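Local coordinates for protein HIAXHD3 (Humicola insolens, PDB 3ZXJ) that probably removes arabinofuranosyl side chains from arabinoxylan as a family 43 glycoside hydrolase, an arabinofuranosidase whose active site has been engineered to add endo-xylanase activity, at residues H17-V22 and A247-I252; G363-A368 and V401-R406; P379-I384 and F529-I534. All coordinates share one frame; numbering follows the deposited sequence.

Contact 1 (H17-V22 and A247-I252); sequences HPDLEV and AHQGGI. With BTB (2-[bis-(2-hydroxy-ethyl)-amino]-2-hydroxymethyl-propane-1,3-diol), chain C.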
loop_
_atom_site.group_PDB
_atom_site.type_symbol
_atom_site.label_atom_id
_atom_site.label_comp_id
_atom_site.label_asym_id
_atom_site.label_seq_id
_atom_site.Cartn_x
_atom_site.Cartn_y
_atom_site.Cartn_z
ATOM N N HIS A 17 -0.270 3.861 1.994
ATOM C CA HIS A 17 1.030 3.178 2.009
ATOM C C HIS A 17 1.482 3.000 3.444
ATOM O O HIS A 17 2.373 3.706 3.918
ATOM C CB HIS A 17 2.066 3.939 1.155
ATOM C CG HIS A 17 2.001 3.595 -0.328
ATOM N ND1 HIS A 17 2.472 2.420 -0.818
ATOM C CD2 HIS A 17 1.500 4.306 -1.421
ATOM C CE1 HIS A 17 2.298 2.387 -2.148
ATOM N NE2 HIS A 17 1.699 3.551 -2.522
ATOM N N PRO A 18 0.860 2.038 4.168
ATOM C CA PRO A 18 1.038 1.909 5.600
ATOM C C PRO A 18 2.333 1.178 5.988
ATOM O O PRO A 18 2.978 0.578 5.143
ATOM C CB PRO A 18 -0.164 1.042 6.011
ATOM C CG PRO A 18 -0.426 0.162 4.814
ATOM C CD PRO A 18 -0.164 1.107 3.653
ATOM N N ASP A 19 2.675 1.253 7.278
ATOM C CA ASP A 19 3.765 0.465 7.888
ATOM C C ASP A 19 5.107 0.766 7.219
ATOM O O ASP A 19 5.957 -0.121 7.032
ATOM C CB ASP A 19 3.458 -1.046 7.842
ATOM C CG ASP A 19 2.207 -1.414 8.623
ATOM O OD1 ASP A 19 1.976 -0.772 9.670
ATOM O OD2 ASP A 19 1.446 -2.321 8.175
ATOM N N LEU A 20 5.291 2.041 6.879
ATOM C CA LEU A 20 6.399 2.438 6.043
ATOM C C LEU A 20 7.772 2.188 6.668
ATOM O O LEU A 20 7.962 2.265 7.895
ATOM C CB LEU A 20 6.247 3.908 5.630
ATOM C CG LEU A 20 6.399 4.974 6.728
ATOM C CD1 LEU A 20 7.860 5.433 6.783
ATOM C CD2 LEU A 20 5.491 6.175 6.450
ATOM N N GLU A 21 8.716 1.858 5.800
ATOM C CA GLU A 21 10.128 1.922 6.126
ATOM C C GLU A 21 10.758 2.891 5.116
ATOM O O GLU A 21 10.449 2.816 3.933
ATOM C CB GLU A 21 10.752 0.536 6.020
ATOM C CG GLU A 21 12.269 0.530 6.030
ATOM C CD GLU A 21 12.845 0.013 7.323
ATOM O OE1 GLU A 21 12.597 -1.156 7.624
ATOM O OE2 GLU A 21 13.556 0.756 8.015
ATOM N N VAL A 22 11.625 3.788 5.587
ATOM C CA VAL A 22 12.305 4.722 4.695
ATOM C C VAL A 22 13.816 4.673 4.904
ATOM O O VAL A 22 14.298 4.543 6.042
ATOM C CB VAL A 22 11.739 6.146 4.866
ATOM C CG1 VAL A 22 11.877 6.621 6.323
ATOM C CG2 VAL A 22 12.391 7.115 3.889
ATOM N N ALA A 247 -0.249 11.014 14.009
ATOM C CA ALA A 247 1.004 10.651 13.334
ATOM C C ALA A 247 1.743 9.694 14.238
ATOM O O ALA A 247 1.924 9.965 15.441
ATOM C CB ALA A 247 1.849 11.887 13.057
ATOM N N HIS A 248 2.127 8.546 13.686
ATOM C CA HIS A 248 2.804 7.514 14.480
ATOM C C HIS A 248 3.474 6.520 13.564
ATOM O O HIS A 248 3.249 6.528 12.354
ATOM C CB HIS A 248 1.835 6.815 15.453
ATOM C CG HIS A 248 0.799 5.951 14.783
ATOM N ND1 HIS A 248 -0.200 6.465 14.027
ATOM C CD2 HIS A 248 0.628 4.557 14.773
ATOM C CE1 HIS A 248 -0.962 5.460 13.547
ATOM N NE2 HIS A 248 -0.450 4.290 14.003
ATOM N N GLN A 249 4.332 5.684 14.150
ATOM C CA GLN A 249 5.022 4.626 13.432
ATOM C C GLN A 249 5.935 5.246 12.365
ATOM O O GLN A 249 6.478 6.324 12.581
ATOM C CB GLN A 249 4.025 3.597 12.875
ATOM C CG GLN A 249 4.495 2.159 13.115
ATOM C CD GLN A 249 3.427 1.111 12.876
ATOM O OE1 GLN A 249 2.256 1.300 13.212
ATOM N NE2 GLN A 249 3.835 -0.016 12.287
ATOM N N GLY A 250 6.141 4.587 11.233
ATOM C CA GLY A 250 7.135 5.100 10.286
ATOM C C GLY A 250 8.574 4.993 10.768
ATOM O O GLY A 250 8.930 4.078 11.549
ATOM N N GLY A 251 9.410 5.912 10.297
ATOM C CA GLY A 251 10.845 5.799 10.475
ATOM C C GLY A 251 11.559 7.106 10.247
ATOM O O GLY A 251 10.952 8.089 9.807
ATOM N N ILE A 252 12.859 7.115 10.529
ATOM C CA ILE A 252 13.674 8.336 10.360
ATOM C C ILE A 252 14.731 8.123 9.267
ATOM O O ILE A 252 15.102 7.000 8.982
ATOM C CB ILE A 252 14.300 8.828 11.695
ATOM C CG1 ILE A 252 15.174 7.737 12.335
ATOM C CG2 ILE A 252 13.203 9.247 12.673
ATOM C CD1 ILE A 252 15.918 8.189 13.603
HETATM C C1 BTB C . -0.732 -2.420 14.598
HETATM O O1 BTB C . -2.121 -2.571 14.324
HETATM C C2 BTB C . 0.174 -2.393 13.354
HETATM C C3 BTB C . -0.091 -1.197 12.410
HETATM O O3 BTB C . 0.001 0.078 13.054
HETATM C C4 BTB C . 1.597 -2.327 13.923
HETATM O O4 BTB C . 2.599 -2.374 12.906
HETATM N N BTB C . 0.054 -3.631 12.511
HETATM C C5 BTB C . -1.211 -3.682 11.745
HETATM C C6 BTB C . -0.893 -3.809 10.250
HETATM O O6 BTB C . -0.674 -2.487 9.739
HETATM C C7 BTB C . 0.306 -4.913 13.216
HETATM C C8 BTB C . 1.077 -5.895 12.317
HETATM O O8 BTB C . 2.108 -5.187 11.602
HETATM O O HOH W 1 6.113 1.811 10.000
HETATM O O HOH W 2 16.634 5.507 7.408
#
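Asp19 and Gln249 come together at one end of this contact, where both hold a bound BTB molecule. Hydroxyl O6 of BTB donates to Asp19 OD2 at 2.6 Å, an atom also hydrogen-bonded to Ser34 OG. The Gln249 amide works with both ends: OE1 accepts from BTB O3 at 2.6 Å and NE2 donates to BTB O4 at 2.7 Å. The two flat groups are turned 33° from each other, with Asp19 OD1 3.3 Å from Gln249 NE2. Apolar packing follows further along. Leu20, its CG set between the backbone N and the carbonyl carbon (chi1 68°), lays CD1 against Gly250 CA at 3.6 Å, and Val22 CG1 rests on the carbonyl of Gly251. Neither glycine has a side chain to hold the backbones apart. Water joins the main chains. One molecule donates to Leu20 O and accepts weakly from Gly250 N; a second donates to both Val22 O and Ile252 O, satisfying two carbonyls. The runs 19-22 and 249-252 point almost the same way. Strands 21-25 and 250-254 are the innermost, at the axis, of the first and last blades of a five-bladed beta-propeller, whose probable family 43 active-site pocket holds BTB beside Asp143 and Arg273.

Contact 2 (G363-A368 and V401-R406); sequences GDLFAA and VLFRDR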
loop_
_atom_site.group_PDB
_atom_site.type_symbol
_atom_site.label_atom_id
_atom_site.label_comp_id
_atom_site.label_asym_id
_atom_site.label_seq_id
_atom_site.Cartn_x
_atom_site.Cartn_y
_atom_site.Cartn_z
ATOM N N GLY A 363 -21.354 -16.352 -6.886
ATOM C CA GLY A 363 -22.269 -15.209 -6.776
ATOM C C GLY A 363 -21.696 -14.097 -5.886
ATOM O O GLY A 363 -22.329 -13.055 -5.686
ATOM N N ASP A 364 -20.486 -14.321 -5.372
ATOM C CA ASP A 364 -19.846 -13.485 -4.346
ATOM C C ASP A 364 -18.598 -12.773 -4.900
ATOM O O ASP A 364 -17.555 -13.420 -5.095
ATOM C CB ASP A 364 -19.458 -14.426 -3.191
ATOM C CG ASP A 364 -18.855 -13.718 -1.981
ATOM O OD1 ASP A 364 -18.621 -12.492 -1.984
ATOM O OD2 ASP A 364 -18.624 -14.445 -0.983
ATOM N N LEU A 365 -18.674 -11.444 -5.092
ATOM C CA LEU A 365 -17.516 -10.669 -5.556
ATOM C C LEU A 365 -16.244 -10.949 -4.735
ATOM O O LEU A 365 -15.152 -11.032 -5.290
ATOM C CB LEU A 365 -17.795 -9.157 -5.542
ATOM C CG LEU A 365 -16.594 -8.254 -5.877
ATOM C CD1 LEU A 365 -16.137 -8.477 -7.312
ATOM C CD2 LEU A 365 -16.929 -6.782 -5.642
ATOM N N PHE A 366 -16.378 -11.091 -3.420
ATOM C CA PHE A 366 -15.199 -11.353 -2.566
ATOM C C PHE A 366 -14.523 -12.701 -2.812
ATOM O O PHE A 366 -13.358 -12.906 -2.402
ATOM C CB PHE A 366 -15.542 -11.193 -1.091
ATOM C CG PHE A 366 -16.044 -9.815 -0.744
ATOM C CD1 PHE A 366 -15.183 -8.730 -0.770
ATOM C CD2 PHE A 366 -17.374 -9.610 -0.385
ATOM C CE1 PHE A 366 -15.651 -7.452 -0.474
ATOM C CE2 PHE A 366 -17.852 -8.330 -0.076
ATOM C CZ PHE A 366 -16.980 -7.262 -0.110
ATOM N N ALA A 367 -15.239 -13.618 -3.471
ATOM C CA ALA A 367 -14.652 -14.914 -3.846
ATOM C C ALA A 367 -14.005 -14.934 -5.231
ATOM O O ALA A 367 -13.331 -15.905 -5.571
ATOM C CB ALA A 367 -15.698 -16.032 -3.758
ATOM N N ALA A 368 -14.214 -13.875 -6.031
ATOM C CA ALA A 368 -13.792 -13.851 -7.430
ATOM C C ALA A 368 -12.282 -13.592 -7.582
ATOM O O ALA A 368 -11.736 -12.659 -6.990
ATOM C CB ALA A 368 -14.570 -12.783 -8.203
ATOM N N VAL A 401 -15.448 -1.287 -9.308
ATOM C CA VAL A 401 -15.806 -1.457 -7.904
ATOM C C VAL A 401 -14.998 -0.518 -7.015
ATOM O O VAL A 401 -13.822 -0.242 -7.284
ATOM C CB VAL A 401 -15.607 -2.947 -7.448
ATOM C CG1 VAL A 401 -14.190 -3.443 -7.766
ATOM C CG2 VAL A 401 -15.962 -3.141 -5.972
ATOM N N LEU A 402 -15.688 0.063 -6.038
ATOM C CA LEU A 402 -15.062 0.767 -4.916
ATOM C C LEU A 402 -14.851 -0.334 -3.879
ATOM O O LEU A 402 -15.806 -0.770 -3.220
ATOM C CB LEU A 402 -16.016 1.856 -4.385
ATOM C CG LEU A 402 -15.425 2.693 -3.236
ATOM C CD1 LEU A 402 -14.410 3.701 -3.717
ATOM C CD2 LEU A 402 -16.488 3.359 -2.386
ATOM N N PHE A 403 -13.616 -0.806 -3.767
ATOM C CA PHE A 403 -13.342 -2.136 -3.180
ATOM C C PHE A 403 -12.785 -1.998 -1.780
ATOM O O PHE A 403 -11.786 -1.296 -1.585
ATOM C CB PHE A 403 -12.356 -2.935 -4.062
ATOM C CG PHE A 403 -12.198 -4.368 -3.627
ATOM C CD1 PHE A 403 -13.121 -5.325 -4.033
ATOM C CD2 PHE A 403 -11.151 -4.750 -2.785
ATOM C CE1 PHE A 403 -12.996 -6.667 -3.605
ATOM C CE2 PHE A 403 -11.027 -6.084 -2.353
ATOM C CZ PHE A 403 -11.945 -7.025 -2.761
ATOM N N ARG A 404 -13.481 -2.605 -0.818
ATOM C CA ARG A 404 -13.016 -2.818 0.551
ATOM C C ARG A 404 -13.989 -3.814 1.210
ATOM O O ARG A 404 -14.750 -4.483 0.502
ATOM C CB ARG A 404 -12.984 -1.517 1.332
ATOM C CG ARG A 404 -11.867 -1.459 2.357
ATOM C CD ARG A 404 -12.114 -0.305 3.302
ATOM N NE ARG A 404 -11.079 -0.149 4.324
ATOM C CZ ARG A 404 -11.277 -0.284 5.634
ATOM N NH1 ARG A 404 -12.474 -0.603 6.114
ATOM N NH2 ARG A 404 -10.275 -0.109 6.480
ATOM N N ASP A 405 -13.976 -3.898 2.541
ATOM C CA ASP A 405 -14.911 -4.786 3.268
ATOM C C ASP A 405 -16.370 -4.356 3.210
ATOM O O ASP A 405 -17.262 -5.159 3.504
ATOM C CB ASP A 405 -14.498 -4.972 4.744
ATOM C CG ASP A 405 -14.279 -3.668 5.477
ATOM O OD1 ASP A 405 -13.959 -2.622 4.850
ATOM O OD2 ASP A 405 -14.396 -3.707 6.720
ATOM N N ARG A 406 -16.619 -3.082 2.925
ATOM C CA ARG A 406 -17.987 -2.614 2.594
ATOM C C ARG A 406 -17.860 -1.993 1.222
ATOM O O ARG A 406 -17.255 -0.942 1.097
ATOM C CB ARG A 406 -18.530 -1.564 3.590
ATOM C CG ARG A 406 -20.016 -1.264 3.378
ATOM C CD ARG A 406 -20.434 0.110 3.908
ATOM N NE ARG A 406 -20.360 0.225 5.374
ATOM C CZ ARG A 406 -20.619 1.341 6.054
ATOM N NH1 ARG A 406 -20.969 2.458 5.411
ATOM N NH2 ARG A 406 -20.542 1.354 7.378
#
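Phe366 and Leu365, neighbours on the 3-10 turn 365-367, drop their side chains onto the end of strand 396-403 and the corner beyond it. The apolar part comes first. Leu365 sends CD2 tip to tip against Val401 CG2 at 3.8 Å, CG lying opposite the backbone N (chi1 174°), and the same methyl faces the edge of the Phe403 ring. The two phenyl rings slide past each other in opposite directions, Phe366 CD1 4.1 Å from Phe403 CE1, their planes inclined at 53°. The polar part is a carbonyl at a ring edge: Arg404 O lies in the plane of the Phe366 ring, 3.3 Å from CE1. A leucine in place of Phe366 would probably leave Phe403 and the Arg404 carbonyl without their aromatic neighbour and open a gap beside Leu427 and Leu429. Within the corner, Arg404 NH1 forms a salt bridge with Asp405 OD1 at 2.8 Å, and Arg404 NE reaches out to Thr506 O. On the turn, Asp364 OD1 weakly accepts from Phe366 N. Phe366 O in turn binds the Tyr79 hydroxyl of the catalytic domain. Here a loop covers one sheet of a concanavalin A-like beta-sandwich, at its border with the propeller.

Contact 3 (P379-I384 and F529-I534); sequences PKASGI and FKMNMI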
loop_
_atom_site.group_PDB
_atom_site.type_symbol
_atom_site.label_atom_id
_atom_site.label_comp_id
_atom_site.label_asym_id
_atom_site.label_seq_id
_atom_site.Cartn_x
_atom_site.Cartn_y
_atom_site.Cartn_z
ATOM N N PRO A 379 -7.719 14.336 -1.337
ATOM C CA PRO A 379 -8.887 13.887 -0.578
ATOM C C PRO A 379 -10.078 13.422 -1.455
ATOM O O PRO A 379 -10.974 12.744 -0.951
ATOM C CB PRO A 379 -9.260 15.147 0.226
ATOM C CG PRO A 379 -8.860 16.261 -0.697
ATOM C CD PRO A 379 -7.559 15.808 -1.276
ATOM N N LYS A 380 -10.102 13.779 -2.739
ATOM C CA LYS A 380 -11.217 13.361 -3.596
ATOM C C LYS A 380 -10.702 13.021 -4.977
ATOM O O LYS A 380 -9.885 13.759 -5.541
ATOM C CB LYS A 380 -12.284 14.474 -3.711
ATOM C CG LYS A 380 -12.933 14.900 -2.399
ATOM C CD LYS A 380 -13.991 15.977 -2.627
ATOM C CE LYS A 380 -14.612 16.395 -1.292
ATOM N NZ LYS A 380 -15.661 17.439 -1.503
ATOM N N ALA A 381 -11.185 11.915 -5.541
ATOM C CA ALA A 381 -10.711 11.497 -6.843
ATOM C C ALA A 381 -11.782 10.737 -7.610
ATOM O O ALA A 381 -12.660 10.112 -7.031
ATOM C CB ALA A 381 -9.451 10.623 -6.704
ATOM N N SER A 382 -11.696 10.810 -8.928
ATOM C CA SER A 382 -12.626 10.082 -9.804
ATOM C C SER A 382 -11.819 9.023 -10.545
ATOM O O SER A 382 -10.777 9.337 -11.107
ATOM C CB SER A 382 -13.282 11.093 -10.743
ATOM O OG SER A 382 -14.098 10.484 -11.715
ATOM N N GLY A 383 -12.256 7.769 -10.491
ATOM C CA GLY A 383 -11.590 6.661 -11.194
ATOM C C GLY A 383 -12.482 6.264 -12.355
ATOM O O GLY A 383 -13.678 6.004 -12.151
ATOM N N ILE A 384 -11.935 6.271 -13.565
ATOM C CA ILE A 384 -12.709 5.925 -14.774
ATOM C C ILE A 384 -12.106 4.739 -15.502
ATOM O O ILE A 384 -10.929 4.769 -15.863
ATOM C CB ILE A 384 -12.841 7.123 -15.744
ATOM C CG1 ILE A 384 -13.456 8.312 -15.002
ATOM C CG2 ILE A 384 -13.701 6.748 -16.967
ATOM C CD1 ILE A 384 -13.414 9.627 -15.757
ATOM N N PHE A 529 -7.653 3.091 -17.948
ATOM C CA PHE A 529 -8.087 3.624 -16.677
ATOM C C PHE A 529 -7.488 5.004 -16.557
ATOM O O PHE A 529 -6.344 5.208 -16.944
ATOM C CB PHE A 529 -7.550 2.783 -15.483
ATOM C CG PHE A 529 -7.735 3.461 -14.156
ATOM C CD1 PHE A 529 -8.947 3.324 -13.456
ATOM C CD2 PHE A 529 -6.728 4.273 -13.615
ATOM C CE1 PHE A 529 -9.142 3.966 -12.251
ATOM C CE2 PHE A 529 -6.929 4.930 -12.415
ATOM C CZ PHE A 529 -8.130 4.774 -11.722
ATOM N N LYS A 530 -8.253 5.924 -15.983
ATOM C CA LYS A 530 -7.749 7.259 -15.635
ATOM C C LYS A 530 -8.293 7.731 -14.289
ATOM O O LYS A 530 -9.496 7.618 -14.025
ATOM C CB LYS A 530 -8.144 8.239 -16.736
ATOM C CG LYS A 530 -7.817 9.701 -16.444
ATOM C CD LYS A 530 -6.365 10.018 -16.740
ATOM C CE LYS A 530 -6.106 11.533 -16.780
ATOM N NZ LYS A 530 -6.035 12.112 -15.400
HETATM N N MSE A 531 -7.414 8.285 -13.448
HETATM C CA MSE A 531 -7.843 8.919 -12.190
HETATM C C MSE A 531 -7.666 10.406 -12.333
HETATM O O MSE A 531 -6.569 10.881 -12.657
HETATM C CB MSE A 531 -7.006 8.418 -10.997
HETATM C CG MSE A 531 -7.303 9.094 -9.653
HETATM SE SE MSE A 531 -6.618 7.972 -8.182
HETATM C CE MSE A 531 -4.743 8.471 -8.467
ATOM N N ASN A 532 -8.761 11.137 -12.116
ATOM C CA ASN A 532 -8.741 12.603 -12.063
ATOM C C ASN A 532 -8.924 13.072 -10.628
ATOM O O ASN A 532 -9.810 12.577 -9.928
ATOM C CB ASN A 532 -9.898 13.152 -12.888
ATOM C CG ASN A 532 -9.836 12.721 -14.334
ATOM O OD1 ASN A 532 -8.754 12.662 -14.929
ATOM N ND2 ASN A 532 -11.002 12.436 -14.922
HETATM N N MSE A 533 -8.138 14.061 -10.201
HETATM C CA MSE A 533 -8.332 14.659 -8.886
HETATM C C MSE A 533 -9.545 15.549 -8.973
HETATM O O MSE A 533 -9.719 16.287 -9.952
HETATM C CB MSE A 533 -7.136 15.460 -8.365
HETATM C CG MSE A 533 -5.794 14.740 -8.453
HETATM SE SE MSE A 533 -5.959 12.988 -7.556
HETATM C CE MSE A 533 -6.436 13.697 -5.798
ATOM N N ILE A 534 -10.431 15.434 -7.988
ATOM C CA ILE A 534 -11.644 16.246 -7.950
ATOM C C ILE A 534 -11.285 17.480 -7.144
ATOM O O ILE A 534 -11.035 17.387 -5.956
ATOM C CB ILE A 534 -12.816 15.472 -7.308
ATOM C CG1 ILE A 534 -13.229 14.306 -8.221
ATOM C CG2 ILE A 534 -14.007 16.398 -7.046
ATOM C CD1 ILE A 534 -14.309 13.406 -7.665
HETATM O O HOH W 3 -8.748 16.101 -4.416
HETATM O O HOH W 4 -13.752 12.514 -13.679
#
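Gly383 and Phe529 mark the close-packed part of this antiparallel strand pair. The ring of Phe529, CG lying opposite its backbone N (chi1 168°), reaches across with CE1 3.8 Å from Gly383 CA, a spot where a beta-carbon on the glycine would be tight. On the same face, Ala381 CB meets CG of selenomethionine Met531 at 4.0 Å. Trp333 meets the Phe529 ring edge-to-face. Ser382 pairs with Asn532 and Ile384 with Lys530 through two backbone hydrogen bonds each; the straightest of the four, Ser382 N to Asn532 O, is 2.8 Å long with an angle of 171° at the hydrogen.

The face of Ser382 and Ile384 is also close but more polar, bridged by water. The Ile384 and Asn532 side chains cross at a slant, Ile384 CD1 3.8 Å from Asn532 ND2. A water bridges Ser382 OG and Asn532 ND2, and Asp462 OD1 also holds Ser382 OG. Lys530 curls back so that NZ donates to Asn532 OD1 at 2.8 Å, and it also bonds Thr319 O. The chain end is looser: Ile534 N donates to Lys380 O from 49° above the carbonyl plane, another water links Lys380 N with Ile534 O, and the extended Lys380 side chain leads away. The face with Phe529 and Met531 turns to Phe510 of the opposing sheet, as in the two-layer packing of a concanavalin A-like beta-sandwich.

Contact 1 closes within the five-bladed propeller before contacts 2 and 3 open in the concanavalin A-like domain. Its centre lies about 28 Å from that of contact 2 and 25 Å from that of contact 3. The latter two are about 20 Å apart between centres, with nearest atoms about 7 Å apart, and their segments alternate: 363-368, 379-384, 401-406, 529-534. Strands 380-388 and 396-403 follow one another in the chain yet belong to different sheets, the seven-stranded and the eight-stranded, so the two contacts sit on separate layers of one sandwich. Contact 1 thus lies in the ligand-binding domain, and the accompanying sandwich is tied to it, its eight-stranded sheet taking in strand 38-39.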